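PDB 5UIZ: AA10A from Thermobifida fusca, which binds copper and, as a lytic polysaccharide monooxygenase of family AA10, probably cleaves recalcitrant polysaccharides such as cellulose by oxidation. Local coordinates for residues Gly86-Trp91 with Met209-Tyr214; Ala146-Val151 with Ile203-His208; Ile41-Arg46 with Ser217-Val222; Val151-Gln156 with Pro192-Arg197. One frame throughout, in Å; residues are numbered along the deposited sequence.

Interaction 1: residues Gly86-Trp91 with Met209-Tyr214; sequences GLYRDW and MDQTYY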
loop_
_atom_site.group_PDB
_atom_site.type_symbol
_atom_site.label_atom_id
_atom_site.label_comp_id
_atom_site.label_asym_id
_atom_site.label_seq_id
_atom_site.Cartn_x
_atom_site.Cartn_y
_atom_site.Cartn_z
ATOM N N GLY A 86 8.289 -0.873 6.968
ATOM C CA GLY A 86 8.375 -2.201 7.566
ATOM C C GLY A 86 7.166 -3.074 7.320
ATOM O O GLY A 86 6.924 -4.010 8.090
ATOM N N LEU A 87 6.372 -2.773 6.296
ATOM C CA LEU A 87 5.095 -3.488 6.127
ATOM C C LEU A 87 5.315 -4.742 5.277
ATOM O O LEU A 87 4.942 -4.786 4.088
ATOM C CB LEU A 87 4.043 -2.563 5.538
ATOM C CG LEU A 87 2.634 -2.831 6.005
ATOM C CD1 LEU A 87 1.696 -1.711 5.549
ATOM C CD2 LEU A 87 2.128 -4.180 5.499
ATOM N N TYR A 88 5.915 -5.753 5.900
ATOM C CA TYR A 88 6.230 -7.000 5.244
ATOM C C TYR A 88 5.911 -8.226 6.035
ATOM O O TYR A 88 5.817 -8.212 7.284
ATOM C CB TYR A 88 7.707 -7.055 4.898
ATOM C CG TYR A 88 8.643 -7.084 6.075
ATOM C CD1 TYR A 88 8.981 -8.293 6.684
ATOM C CD2 TYR A 88 9.237 -5.908 6.543
ATOM C CE1 TYR A 88 9.843 -8.332 7.757
ATOM C CE2 TYR A 88 10.112 -5.929 7.599
ATOM C CZ TYR A 88 10.435 -7.146 8.200
ATOM O OH TYR A 88 11.295 -7.174 9.255
ATOM N N ARG A 89 5.791 -9.324 5.301
ATOM C CA ARG A 89 5.749 -10.623 5.930
ATOM C C ARG A 89 6.925 -11.454 5.478
ATOM O O ARG A 89 7.359 -11.340 4.345
ATOM C CB ARG A 89 4.437 -11.334 5.609
ATOM C CG ARG A 89 3.177 -10.626 6.082
ATOM C CD ARG A 89 1.965 -11.519 5.776
ATOM N NE ARG A 89 1.976 -12.656 6.679
ATOM C CZ ARG A 89 1.428 -12.666 7.878
ATOM N NH1 ARG A 89 1.619 -13.692 8.625
ATOM N NH2 ARG A 89 0.745 -11.657 8.342
ATOM N N ASP A 90 7.403 -12.322 6.357
ATOM C CA ASP A 90 8.370 -13.333 6.015
ATOM C C ASP A 90 7.662 -14.693 5.838
ATOM O O ASP A 90 6.642 -14.970 6.489
ATOM C CB ASP A 90 9.402 -13.485 7.123
ATOM C CG ASP A 90 10.369 -12.294 7.216
ATOM O OD1 ASP A 90 10.653 -11.549 6.226
ATOM O OD2 ASP A 90 10.859 -12.147 8.327
ATOM N N TRP A 91 8.210 -15.510 4.945
ATOM C CA TRP A 91 7.850 -16.900 4.789
ATOM C C TRP A 91 6.392 -17.075 4.302
ATOM O O TRP A 91 5.688 -18.001 4.684
ATOM C CB TRP A 91 8.152 -17.674 6.113
ATOM C CG TRP A 91 9.602 -17.761 6.423
ATOM C CD1 TRP A 91 10.249 -17.168 7.470
ATOM C CD2 TRP A 91 10.604 -18.541 5.719
ATOM N NE1 TRP A 91 11.602 -17.508 7.447
ATOM C CE2 TRP A 91 11.831 -18.362 6.393
ATOM C CE3 TRP A 91 10.573 -19.356 4.590
ATOM C CZ2 TRP A 91 13.024 -18.969 5.967
ATOM C CZ3 TRP A 91 11.751 -19.954 4.160
ATOM C CH2 TRP A 91 12.963 -19.777 4.870
ATOM N N MET A 209 15.553 -12.821 0.627
ATOM C CA MET A 209 14.971 -13.925 1.411
ATOM C C MET A 209 13.497 -13.935 1.086
ATOM O O MET A 209 13.052 -13.164 0.211
ATOM C CB MET A 209 15.156 -13.697 2.908
ATOM C CG MET A 209 14.526 -12.409 3.440
ATOM S SD MET A 209 14.489 -12.367 5.238
ATOM C CE MET A 209 13.196 -13.574 5.600
ATOM N N ASP A 210 12.712 -14.789 1.745
ATOM C CA ASP A 210 11.273 -14.835 1.425
ATOM C C ASP A 210 10.653 -13.751 2.316
ATOM O O ASP A 210 10.299 -13.990 3.446
ATOM C CB ASP A 210 10.690 -16.212 1.674
ATOM C CG ASP A 210 9.225 -16.278 1.407
ATOM O OD1 ASP A 210 8.590 -15.255 1.057
ATOM O OD2 ASP A 210 8.710 -17.395 1.521
ATOM N N GLN A 211 10.671 -12.531 1.805
ATOM C CA GLN A 211 10.110 -11.391 2.491
ATOM C C GLN A 211 9.294 -10.665 1.457
ATOM O O GLN A 211 9.783 -10.349 0.339
ATOM C CB GLN A 211 11.234 -10.503 2.995
ATOM C CG GLN A 211 10.754 -9.236 3.697
ATOM C CD GLN A 211 11.903 -8.635 4.453
ATOM O OE1 GLN A 211 12.542 -7.741 3.957
ATOM N NE2 GLN A 211 12.232 -9.211 5.624
ATOM N N THR A 212 8.060 -10.386 1.817
ATOM C CA THR A 212 7.128 -9.836 0.912
ATOM C C THR A 212 6.512 -8.595 1.562
ATOM O O THR A 212 6.030 -8.674 2.673
ATOM C CB THR A 212 6.043 -10.862 0.570
ATOM O OG1 THR A 212 6.639 -12.053 0.060
ATOM C CG2 THR A 212 5.142 -10.294 -0.496
ATOM N N TYR A 213 6.515 -7.491 0.804
ATOM C CA TYR A 213 5.869 -6.242 1.164
ATOM C C TYR A 213 4.522 -6.086 0.523
ATOM O O TYR A 213 4.318 -6.440 -0.688
ATOM C CB TYR A 213 6.768 -5.090 0.746
ATOM C CG TYR A 213 8.057 -5.093 1.524
ATOM C CD1 TYR A 213 9.071 -5.977 1.215
ATOM C CD2 TYR A 213 8.262 -4.204 2.577
ATOM C CE1 TYR A 213 10.258 -5.994 1.941
ATOM C CE2 TYR A 213 9.443 -4.210 3.305
ATOM C CZ TYR A 213 10.430 -5.125 2.990
ATOM O OH TYR A 213 11.604 -5.133 3.696
ATOM N N TYR A 214 3.612 -5.514 1.308
ATOM C CA TYR A 214 2.211 -5.345 0.947
ATOM C C TYR A 214 1.824 -3.872 1.047
ATOM O O TYR A 214 1.735 -3.306 2.123
ATOM C CB TYR A 214 1.322 -6.228 1.820
ATOM C CG TYR A 214 1.586 -7.699 1.577
ATOM C CD1 TYR A 214 1.203 -8.304 0.395
ATOM C CD2 TYR A 214 2.250 -8.464 2.514
ATOM C CE1 TYR A 214 1.469 -9.659 0.183
ATOM C CE2 TYR A 214 2.580 -9.781 2.284
ATOM C CZ TYR A 214 2.178 -10.383 1.150
ATOM O OH TYR A 214 2.442 -11.728 0.950
HETATM O O HOH W 1 7.242 -13.514 2.472
#
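Tyr-88 and Tyr-213 form the dense part of an antiparallel strand pairing, in which the short strand 88-90 is laid along strand 211-221 beside the copper site. Tyr-88 CB sits over the centre of the Tyr-213 ring, 3.6 Å from its centroid. With chi1 at 66°, the Tyr-88 CG lies between its own N and carbonyl carbon, and the ring stands alongside Tyr-213 with the planes at 51°, neither stacked nor edge-on. On the same face, Gln-211 NE2 lies over the Tyr-88 ring near its rim and donates to the syn lone pair of Asp-90 OD1 at 2.9 Å. Tyr-213 OH donates to Gln-211 OE1 and bonds His-37 N, tying this cluster to a copper-binding residue. Looser is the exposed Trp-91 indole, its CE3 4.1 Å from Asp-210 OD2, although Trp-91 N donates to Asp-210 O at 3.0 Å. Asp-210 OD2 accepts from Gly-93 N. On the other face a water joins Thr-212 OG1, Arg-89 O (2.9 Å) and Asp-210 OD1 (2.6 Å).

Interaction 2: residues Ala146-Val151 with Ile203-His208; sequences ADYFLV and IWKASH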
loop_
_atom_site.group_PDB
_atom_site.type_symbol
_atom_site.label_atom_id
_atom_site.label_comp_id
_atom_site.label_asym_id
_atom_site.label_seq_id
_atom_site.Cartn_x
_atom_site.Cartn_y
_atom_site.Cartn_z
ATOM N N ALA A 146 14.166 -7.232 -6.317
ATOM C CA ALA A 146 12.832 -7.774 -6.355
ATOM C C ALA A 146 12.842 -8.999 -7.272
ATOM O O ALA A 146 13.482 -8.976 -8.358
ATOM C CB ALA A 146 11.899 -6.718 -6.875
ATOM N N ASP A 147 12.215 -10.070 -6.809
ATOM C CA ASP A 147 11.946 -11.273 -7.630
ATOM C C ASP A 147 10.818 -10.974 -8.575
ATOM O O ASP A 147 10.857 -11.371 -9.765
ATOM C CB ASP A 147 11.559 -12.455 -6.794
ATOM C CG ASP A 147 12.665 -12.922 -5.935
ATOM O OD1 ASP A 147 13.847 -12.549 -6.143
ATOM O OD2 ASP A 147 12.367 -13.711 -5.034
ATOM N N TYR A 148 9.867 -10.212 -8.072
ATOM C CA TYR A 148 8.751 -9.712 -8.888
ATOM C C TYR A 148 7.958 -8.658 -8.117
ATOM O O TYR A 148 8.101 -8.521 -6.915
ATOM C CB TYR A 148 7.801 -10.866 -9.264
ATOM C CG TYR A 148 7.196 -11.573 -8.045
ATOM C CD1 TYR A 148 6.060 -11.071 -7.410
ATOM C CD2 TYR A 148 7.750 -12.724 -7.548
ATOM C CE1 TYR A 148 5.522 -11.696 -6.281
ATOM C CE2 TYR A 148 7.211 -13.361 -6.440
ATOM C CZ TYR A 148 6.083 -12.849 -5.826
ATOM O OH TYR A 148 5.562 -13.472 -4.726
ATOM N N PHE A 149 7.114 -7.952 -8.826
ATOM C CA PHE A 149 6.076 -7.124 -8.266
ATOM C C PHE A 149 4.784 -7.597 -8.872
ATOM O O PHE A 149 4.772 -7.913 -10.092
ATOM C CB PHE A 149 6.240 -5.689 -8.691
ATOM C CG PHE A 149 7.447 -5.036 -8.147
ATOM C CD1 PHE A 149 7.388 -4.363 -6.930
ATOM C CD2 PHE A 149 8.618 -5.047 -8.853
ATOM C CE1 PHE A 149 8.496 -3.738 -6.420
ATOM C CE2 PHE A 149 9.738 -4.407 -8.357
ATOM C CZ PHE A 149 9.681 -3.750 -7.132
ATOM N N LEU A 150 3.739 -7.685 -8.058
ATOM C CA LEU A 150 2.338 -7.833 -8.567
ATOM C C LEU A 150 1.559 -6.569 -8.262
ATOM O O LEU A 150 1.697 -6.036 -7.189
ATOM C CB LEU A 150 1.650 -9.024 -7.904
ATOM C CG LEU A 150 2.398 -10.325 -8.132
ATOM C CD1 LEU A 150 1.792 -11.469 -7.330
ATOM C CD2 LEU A 150 2.410 -10.673 -9.603
ATOM N N VAL A 151 0.805 -6.043 -9.210
ATOM C CA VAL A 151 0.040 -4.837 -8.983
ATOM C C VAL A 151 -1.393 -5.138 -9.269
ATOM O O VAL A 151 -1.732 -5.488 -10.417
ATOM C CB VAL A 151 0.530 -3.674 -9.856
ATOM C CG1 VAL A 151 -0.272 -2.403 -9.567
ATOM C CG2 VAL A 151 1.986 -3.382 -9.596
ATOM N N ILE A 203 2.303 -5.812 -4.419
ATOM C CA ILE A 203 3.040 -6.870 -3.786
ATOM C C ILE A 203 4.478 -6.881 -4.311
ATOM O O ILE A 203 4.767 -7.115 -5.498
ATOM C CB ILE A 203 2.436 -8.261 -4.045
ATOM C CG1 ILE A 203 0.944 -8.295 -3.694
ATOM C CG2 ILE A 203 3.147 -9.307 -3.180
ATOM C CD1 ILE A 203 0.324 -9.660 -3.992
ATOM N N TRP A 204 5.389 -6.656 -3.385
ATOM C CA TRP A 204 6.777 -6.584 -3.709
ATOM C C TRP A 204 7.438 -7.709 -2.980
ATOM O O TRP A 204 7.397 -7.779 -1.771
ATOM C CB TRP A 204 7.343 -5.188 -3.345
ATOM C CG TRP A 204 8.818 -5.167 -3.189
ATOM C CD1 TRP A 204 9.735 -5.829 -3.949
ATOM C CD2 TRP A 204 9.546 -4.453 -2.209
ATOM N NE1 TRP A 204 10.990 -5.553 -3.502
ATOM C CE2 TRP A 204 10.910 -4.706 -2.440
ATOM C CE3 TRP A 204 9.177 -3.582 -1.180
ATOM C CZ2 TRP A 204 11.927 -4.178 -1.640
ATOM C CZ3 TRP A 204 10.184 -3.037 -0.363
ATOM C CH2 TRP A 204 11.545 -3.352 -0.591
ATOM N N LYS A 205 8.025 -8.618 -3.758
ATOM C CA LYS A 205 8.736 -9.772 -3.253
ATOM C C LYS A 205 10.236 -9.452 -3.346
ATOM O O LYS A 205 10.780 -9.315 -4.457
ATOM C CB LYS A 205 8.425 -11.004 -4.128
ATOM C CG LYS A 205 9.317 -12.196 -3.856
ATOM C CD LYS A 205 9.123 -12.686 -2.424
ATOM C CE LYS A 205 9.782 -14.043 -2.176
ATOM N NZ LYS A 205 11.255 -13.981 -2.289
ATOM N N ALA A 206 10.861 -9.290 -2.190
ATOM C CA ALA A 206 12.281 -8.998 -2.088
ATOM C C ALA A 206 13.060 -10.206 -2.496
ATOM O O ALA A 206 12.540 -11.320 -2.402
ATOM C CB ALA A 206 12.653 -8.596 -0.667
ATOM N N SER A 207 14.288 -9.979 -2.971
ATOM C CA SER A 207 15.159 -11.028 -3.481
ATOM C C SER A 207 16.095 -11.649 -2.444
ATOM O O SER A 207 16.648 -12.706 -2.705
ATOM C CB SER A 207 15.974 -10.544 -4.680
ATOM O OG SER A 207 15.101 -10.129 -5.716
ATOM N N HIS A 208 16.316 -11.001 -1.314
ATOM C CA HIS A 208 17.328 -11.480 -0.360
ATOM C C HIS A 208 16.862 -12.662 0.475
ATOM O O HIS A 208 17.675 -13.392 1.013
ATOM C CB HIS A 208 17.808 -10.353 0.557
ATOM C CG HIS A 208 16.753 -9.782 1.469
ATOM N ND1 HIS A 208 15.548 -9.299 1.007
ATOM C CD2 HIS A 208 16.761 -9.547 2.807
ATOM C CE1 HIS A 208 14.856 -8.804 2.010
ATOM N NE2 HIS A 208 15.553 -8.963 3.121
#
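Lys-205 NZ has three oxygen partners: it donates to Asp-147 OD2 in a 3.0 Å salt bridge, to Ala-206 O at the same distance, and to Met-209 O beyond the two segments. The ammonium group meets OD2 on the anti side, 34° out of the carboxylate plane, while Ser-207 OG donates to Asp-147 OD1 at 2.8 Å from above that plane. Both carboxylate oxygens are thus held, which fixes the rotation of the group and probably favours its charged form. Lower in the lysine, CB lies over one face of the Tyr-148 ring, 3.5 Å from its centroid; the Tyr-148 OH bonds His-96. Farther along, Ile-203 packs on Leu-150, and Ile-203 N donates to Leu-150 O at 2.8 Å. On the other face of the strand pair, Phe-149 and Trp-204 lie side by side, their planes 20° apart but displaced, with little ring overlap. These antiparallel neighbours belong to the larger sheet of the beta-sandwich; their Phe-149/Trp-204 face lies against Leu-138 of strand 133-140, and Trp-204 stacks on Tyr-213, beside the copper.

Interaction 3: residues Ile41-Arg46 with Ser217-Val222; sequences INPATR and SDVNFV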
loop_
_atom_site.group_PDB
_atom_site.type_symbol
_atom_site.label_atom_id
_atom_site.label_comp_id
_atom_site.label_asym_id
_atom_site.label_seq_id
_atom_site.Cartn_x
_atom_site.Cartn_y
_atom_site.Cartn_z
ATOM N N ILE A 41 6.477 5.135 -3.045
ATOM C CA ILE A 41 6.564 6.572 -2.901
ATOM C C ILE A 41 5.542 7.294 -3.791
ATOM O O ILE A 41 5.036 8.325 -3.399
ATOM C CB ILE A 41 7.995 7.032 -3.312
ATOM C CG1 ILE A 41 9.034 6.325 -2.447
ATOM C CG2 ILE A 41 8.195 8.550 -3.209
ATOM C CD1 ILE A 41 8.654 6.211 -0.969
ATOM N N ASN A 42 5.337 6.788 -5.010
ATOM C CA ASN A 42 4.311 7.281 -5.938
ATOM C C ASN A 42 3.644 6.097 -6.623
ATOM O O ASN A 42 4.325 5.252 -7.183
ATOM C CB ASN A 42 4.869 8.210 -7.039
ATOM C CG ASN A 42 3.811 8.559 -8.106
ATOM O OD1 ASN A 42 3.707 7.897 -9.151
ATOM N ND2 ASN A 42 3.008 9.550 -7.828
ATOM N N PRO A 43 2.309 6.010 -6.554
ATOM C CA PRO A 43 1.377 6.767 -5.714
ATOM C C PRO A 43 1.600 6.325 -4.275
ATOM O O PRO A 43 1.610 5.154 -3.991
ATOM C CB PRO A 43 0.008 6.371 -6.215
ATOM C CG PRO A 43 0.194 5.032 -6.812
ATOM C CD PRO A 43 1.611 4.963 -7.308
ATOM N N ALA A 44 1.815 7.303 -3.409
ATOM C CA ALA A 44 2.190 7.067 -2.033
ATOM C C ALA A 44 1.244 6.087 -1.357
ATOM O O ALA A 44 0.022 6.217 -1.469
ATOM C CB ALA A 44 2.151 8.370 -1.273
ATOM N N THR A 45 1.817 5.145 -0.624
ATOM C CA THR A 45 1.010 4.235 0.161
ATOM C C THR A 45 0.286 4.980 1.298
ATOM O O THR A 45 0.563 6.117 1.603
ATOM C CB THR A 45 1.864 3.103 0.796
ATOM O OG1 THR A 45 2.973 3.659 1.501
ATOM C CG2 THR A 45 2.380 2.226 -0.240
ATOM N N ARG A 46 -0.615 4.295 1.940
ATOM C CA ARG A 46 -1.317 4.846 3.061
ATOM C C ARG A 46 -0.413 5.299 4.210
ATOM O O ARG A 46 -0.581 6.421 4.668
ATOM C CB ARG A 46 -2.385 3.864 3.559
ATOM C CG ARG A 46 -3.548 3.747 2.606
ATOM C CD ARG A 46 -4.604 2.749 3.069
ATOM N NE ARG A 46 -5.725 2.771 2.117
ATOM C CZ ARG A 46 -6.822 2.013 2.184
ATOM N NH1 ARG A 46 -6.996 1.102 3.137
ATOM N NH2 ARG A 46 -7.771 2.172 1.299
ATOM N N SER A 217 -2.128 1.775 -1.872
ATOM C CA SER A 217 -2.108 3.179 -2.280
ATOM C C SER A 217 -3.468 3.628 -2.770
ATOM O O SER A 217 -4.037 3.020 -3.694
ATOM C CB SER A 217 -1.131 3.425 -3.372
ATOM O OG SER A 217 0.180 3.046 -2.981
ATOM N N ASP A 218 -3.988 4.690 -2.170
ATOM C CA ASP A 218 -5.244 5.260 -2.639
ATOM C C ASP A 218 -5.023 6.190 -3.809
ATOM O O ASP A 218 -4.102 7.026 -3.781
ATOM C CB ASP A 218 -6.005 5.938 -1.533
ATOM C CG ASP A 218 -6.320 4.993 -0.445
ATOM O OD1 ASP A 218 -7.339 4.225 -0.559
ATOM O OD2 ASP A 218 -5.487 4.985 0.501
ATOM N N VAL A 219 -5.802 5.971 -4.855
ATOM C CA VAL A 219 -5.679 6.735 -6.088
ATOM C C VAL A 219 -7.026 7.248 -6.561
ATOM O O VAL A 219 -8.092 6.762 -6.163
ATOM C CB VAL A 219 -4.968 5.980 -7.231
ATOM C CG1 VAL A 219 -3.575 5.533 -6.811
ATOM C CG2 VAL A 219 -5.755 4.765 -7.708
ATOM N N ASN A 220 -6.946 8.248 -7.430
ATOM C CA ASN A 220 -8.131 8.799 -8.098
ATOM C C ASN A 220 -7.840 8.814 -9.606
ATOM O O ASN A 220 -7.020 9.572 -10.055
ATOM C CB ASN A 220 -8.373 10.201 -7.546
ATOM C CG ASN A 220 -9.555 10.868 -8.168
ATOM O OD1 ASN A 220 -10.535 10.219 -8.491
ATOM N ND2 ASN A 220 -9.461 12.176 -8.367
ATOM N N PHE A 221 -8.456 7.936 -10.364
ATOM C CA PHE A 221 -8.179 7.876 -11.807
ATOM C C PHE A 221 -8.927 9.003 -12.448
ATOM O O PHE A 221 -10.165 9.025 -12.436
ATOM C CB PHE A 221 -8.610 6.575 -12.402
ATOM C CG PHE A 221 -7.694 5.438 -12.062
ATOM C CD1 PHE A 221 -6.512 5.263 -12.755
ATOM C CD2 PHE A 221 -7.999 4.543 -11.037
ATOM C CE1 PHE A 221 -5.659 4.214 -12.428
ATOM C CE2 PHE A 221 -7.137 3.512 -10.706
ATOM C CZ PHE A 221 -5.973 3.334 -11.419
ATOM N N VAL A 222 -8.164 9.965 -12.937
ATOM C CA VAL A 222 -8.715 11.048 -13.744
ATOM C C VAL A 222 -8.372 10.918 -15.267
ATOM O O VAL A 222 -8.726 11.813 -16.054
ATOM C CB VAL A 222 -8.294 12.426 -13.162
ATOM C CG1 VAL A 222 -8.893 12.580 -11.782
ATOM C CG2 VAL A 222 -6.774 12.595 -13.118
ATOM O OXT VAL A 222 -7.743 9.955 -15.754
HETATM O O HOH W 2 -2.331 5.928 -0.311
HETATM O O HOH W 3 -1.553 7.490 -3.121
#
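Ser-217, Asp-218 and Arg-46 contribute most of the buried surface where strand 211-221 of the beta-sandwich meets the turn joining strand 38-42 to helix 46-54. Thr-45 occupies the N-cap of that helix, and Arg-46 is its first residue. Arg-46 runs out straight from CG to NE and crosses Asp-218 at about a right angle, yet the guanidinium and carboxylate planes are only 10° apart. The grip is side-on and twofold: Arg-46 NE donates to Asp-218 OD2 at 2.8 Å, and Arg-46 NH2 to Asp-218 OD1 at 2.8 Å. Each oxygen uses its syn lone pair, so neither group can easily rotate. Arg-46 has further partners, Met-119 O for NH1 and the Trp-125 ring for a cation-pi contact, and its backbone bonds Cys-216, half of the disulfide to Cys-106. Ser-217 works on the turn itself. A chi1 of -58° sets its OG beside the backbone N and directs it at the turn, where it donates to Pro-43 O at 2.7 Å. The Pro-43 ring, which follows a cis peptide bond, packs with CB 3.7 Å from Val-219 CG1. Two waters link Ala-44 O to the Asp-218 backbone. One accepts from Asp-218 N at 2.8 Å and lies 2.6 Å from Ala-44 O; the other is 2.6 Å from Ala-44 O and 2.7 Å from Asp-218 O.

Interaction 4: residues Val151-Gln156 with Pro192-Arg197; sequences VYVTKQ and PNRSGR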
loop_
_atom_site.group_PDB
_atom_site.type_symbol
_atom_site.label_atom_id
_atom_site.label_comp_id
_atom_site.label_asym_id
_atom_site.label_seq_id
_atom_site.Cartn_x
_atom_site.Cartn_y
_atom_site.Cartn_z
ATOM N N VAL A 151 0.805 -6.043 -9.210
ATOM C CA VAL A 151 0.040 -4.837 -8.983
ATOM C C VAL A 151 -1.393 -5.138 -9.269
ATOM O O VAL A 151 -1.732 -5.488 -10.417
ATOM C CB VAL A 151 0.530 -3.674 -9.856
ATOM C CG1 VAL A 151 -0.272 -2.403 -9.567
ATOM C CG2 VAL A 151 1.986 -3.382 -9.596
ATOM N N TYR A 152 -2.218 -5.036 -8.218
ATOM C CA TYR A 152 -3.644 -5.189 -8.305
ATOM C C TYR A 152 -4.327 -3.812 -8.206
ATOM O O TYR A 152 -3.832 -2.891 -7.539
ATOM C CB TYR A 152 -4.121 -6.072 -7.165
ATOM C CG TYR A 152 -3.658 -7.495 -7.222
ATOM C CD1 TYR A 152 -2.412 -7.858 -6.745
ATOM C CD2 TYR A 152 -4.496 -8.491 -7.723
ATOM C CE1 TYR A 152 -1.978 -9.147 -6.812
ATOM C CE2 TYR A 152 -4.073 -9.789 -7.756
ATOM C CZ TYR A 152 -2.798 -10.107 -7.318
ATOM O OH TYR A 152 -2.382 -11.377 -7.361
ATOM N N VAL A 153 -5.475 -3.656 -8.843
ATOM C CA VAL A 153 -6.287 -2.445 -8.697
ATOM C C VAL A 153 -7.747 -2.855 -8.483
ATOM O O VAL A 153 -8.254 -3.829 -9.136
ATOM C CB VAL A 153 -6.168 -1.459 -9.899
ATOM C CG1 VAL A 153 -6.848 -0.139 -9.566
ATOM C CG2 VAL A 153 -4.704 -1.130 -10.177
ATOM N N THR A 154 -8.415 -2.126 -7.597
ATOM C CA THR A 154 -9.825 -2.358 -7.342
ATOM C C THR A 154 -10.686 -2.223 -8.643
ATOM O O THR A 154 -10.365 -1.447 -9.540
ATOM C CB THR A 154 -10.383 -1.389 -6.274
ATOM O OG1 THR A 154 -9.934 -0.068 -6.530
ATOM C CG2 THR A 154 -9.887 -1.810 -4.890
ATOM N N LYS A 155 -11.733 -3.026 -8.714
ATOM C CA LYS A 155 -12.664 -3.066 -9.841
ATOM C C LYS A 155 -13.605 -1.866 -9.803
ATOM O O LYS A 155 -13.943 -1.393 -8.723
ATOM C CB LYS A 155 -13.480 -4.335 -9.789
ATOM C CG LYS A 155 -12.767 -5.484 -10.413
ATOM C CD LYS A 155 -12.992 -6.828 -9.771
ATOM C CE LYS A 155 -14.424 -7.186 -9.454
ATOM N NZ LYS A 155 -14.423 -8.669 -9.186
ATOM N N GLN A 156 -13.997 -1.343 -10.977
ATOM C CA GLN A 156 -15.043 -0.310 -11.045
ATOM C C GLN A 156 -16.297 -0.761 -10.300
ATOM O O GLN A 156 -16.696 -1.879 -10.454
ATOM C CB GLN A 156 -15.433 0.045 -12.496
ATOM C CG GLN A 156 -16.164 1.403 -12.574
ATOM C CD GLN A 156 -15.272 2.597 -12.146
ATOM O OE1 GLN A 156 -14.042 2.536 -12.192
ATOM N NE2 GLN A 156 -15.908 3.687 -11.708
ATOM N N PRO A 192 -7.056 -0.684 -16.693
ATOM C CA PRO A 192 -8.088 -0.350 -17.673
ATOM C C PRO A 192 -9.453 -0.172 -17.038
ATOM O O PRO A 192 -9.719 -0.780 -16.008
ATOM C CB PRO A 192 -8.132 -1.578 -18.582
ATOM C CG PRO A 192 -7.557 -2.696 -17.757
ATOM C CD PRO A 192 -6.538 -2.057 -16.855
ATOM N N ASN A 193 -10.298 0.643 -17.666
ATOM C CA ASN A 193 -11.721 0.727 -17.324
ATOM C C ASN A 193 -11.975 1.189 -15.879
ATOM O O ASN A 193 -12.856 0.658 -15.202
ATOM C CB ASN A 193 -12.422 -0.625 -17.600
ATOM C CG ASN A 193 -12.280 -1.067 -19.043
ATOM O OD1 ASN A 193 -12.559 -0.293 -19.945
ATOM N ND2 ASN A 193 -11.826 -2.306 -19.267
ATOM N N ARG A 194 -11.183 2.148 -15.414
ATOM C CA ARG A 194 -11.313 2.678 -14.076
ATOM C C ARG A 194 -11.417 4.172 -14.072
ATOM O O ARG A 194 -10.710 4.878 -14.791
ATOM C CB ARG A 194 -10.168 2.220 -13.188
ATOM C CG ARG A 194 -10.380 0.766 -12.730
ATOM C CD ARG A 194 -9.096 0.054 -12.724
ATOM N NE ARG A 194 -9.164 -1.279 -12.128
ATOM C CZ ARG A 194 -9.011 -2.428 -12.764
ATOM N NH1 ARG A 194 -8.825 -2.505 -14.084
ATOM N NH2 ARG A 194 -8.996 -3.533 -12.060
ATOM N N SER A 195 -12.281 4.646 -13.182
ATOM C CA SER A 195 -12.447 6.058 -13.001
ATOM C C SER A 195 -12.723 6.400 -11.554
ATOM O O SER A 195 -13.413 5.664 -10.881
ATOM C CB SER A 195 -13.588 6.505 -13.910
ATOM O OG SER A 195 -13.510 7.899 -14.032
ATOM N N GLY A 196 -12.171 7.506 -11.091
ATOM C CA GLY A 196 -12.410 7.989 -9.739
ATOM C C GLY A 196 -11.618 7.183 -8.715
ATOM O O GLY A 196 -10.544 6.660 -9.024
ATOM N N ARG A 197 -12.161 7.086 -7.514
ATOM C CA ARG A 197 -11.424 6.615 -6.326
ATOM C C ARG A 197 -11.234 5.089 -6.361
ATOM O O ARG A 197 -12.191 4.315 -6.532
ATOM C CB ARG A 197 -12.142 7.012 -5.050
ATOM C CG ARG A 197 -11.556 6.379 -3.787
ATOM C CD ARG A 197 -12.430 6.677 -2.549
ATOM N NE ARG A 197 -12.187 8.007 -1.998
ATOM C CZ ARG A 197 -11.155 8.326 -1.251
ATOM N NH1 ARG A 197 -10.201 7.439 -0.952
ATOM N NH2 ARG A 197 -11.066 9.558 -0.768
#
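The guanidinium of Arg-194 and the amide of Gln-156 are the flat groups here, and the guanidinium is engaged at its edge. Near its plane lie two successive carbonyls at the end of strand 146-154: Arg-194 NE donates to Thr-154 O at 2.9 Å, and Arg-194 NH2 to Val-153 O at 3.0 Å. Each nitrogen approaches from above the carbonyl plane. Val-153 CG1 packs 3.6 Å from Arg-194 NE, and a third carbonyl, Pro-192 O, accepts from Arg-194 NH1 at 2.7 Å. The Gln-156 side chain bends at chi2 (64°), turning its amide onto the backbone of Ser-195. There NE2 donates in its own amide plane to Ser-195 O at 3.3 Å, while Ser-195 N comes to OE1 tilted from that plane, at 2.9 Å. His-198 NE2 is a further partner of Gln-156 OE1. The link to Glu-171 being long and weak, the arginine's charge is probably met chiefly by neutral carbonyl oxygens, and the 192-197 loop is joined to the strand end mainly by directional hydrogen bonds, with little apolar packing.

In the fold
All four contacts draw on one mixed sheet, and their chemistry changes with their place in it. Interactions 1 and 2 flank the copper site and hold adjacent strands: Tyr-213 N meets Trp-204 O at 2.7 Å, so strand 211-221 is paired on two sides. Both combine backbone pairing with aromatic packing. Interaction 3 uses the same strand about 21 Å from interaction 1, centre to centre, and is the buried contact of the set, relying on a salt bridge and bound waters instead of strand pairing. Interaction 4 continues strand 146-154 from interaction 2 to a more exposed loop, where side chains grip backbone; it touches interaction 3 through Phe-221 N and Gly-196 O, 2.8 Å apart.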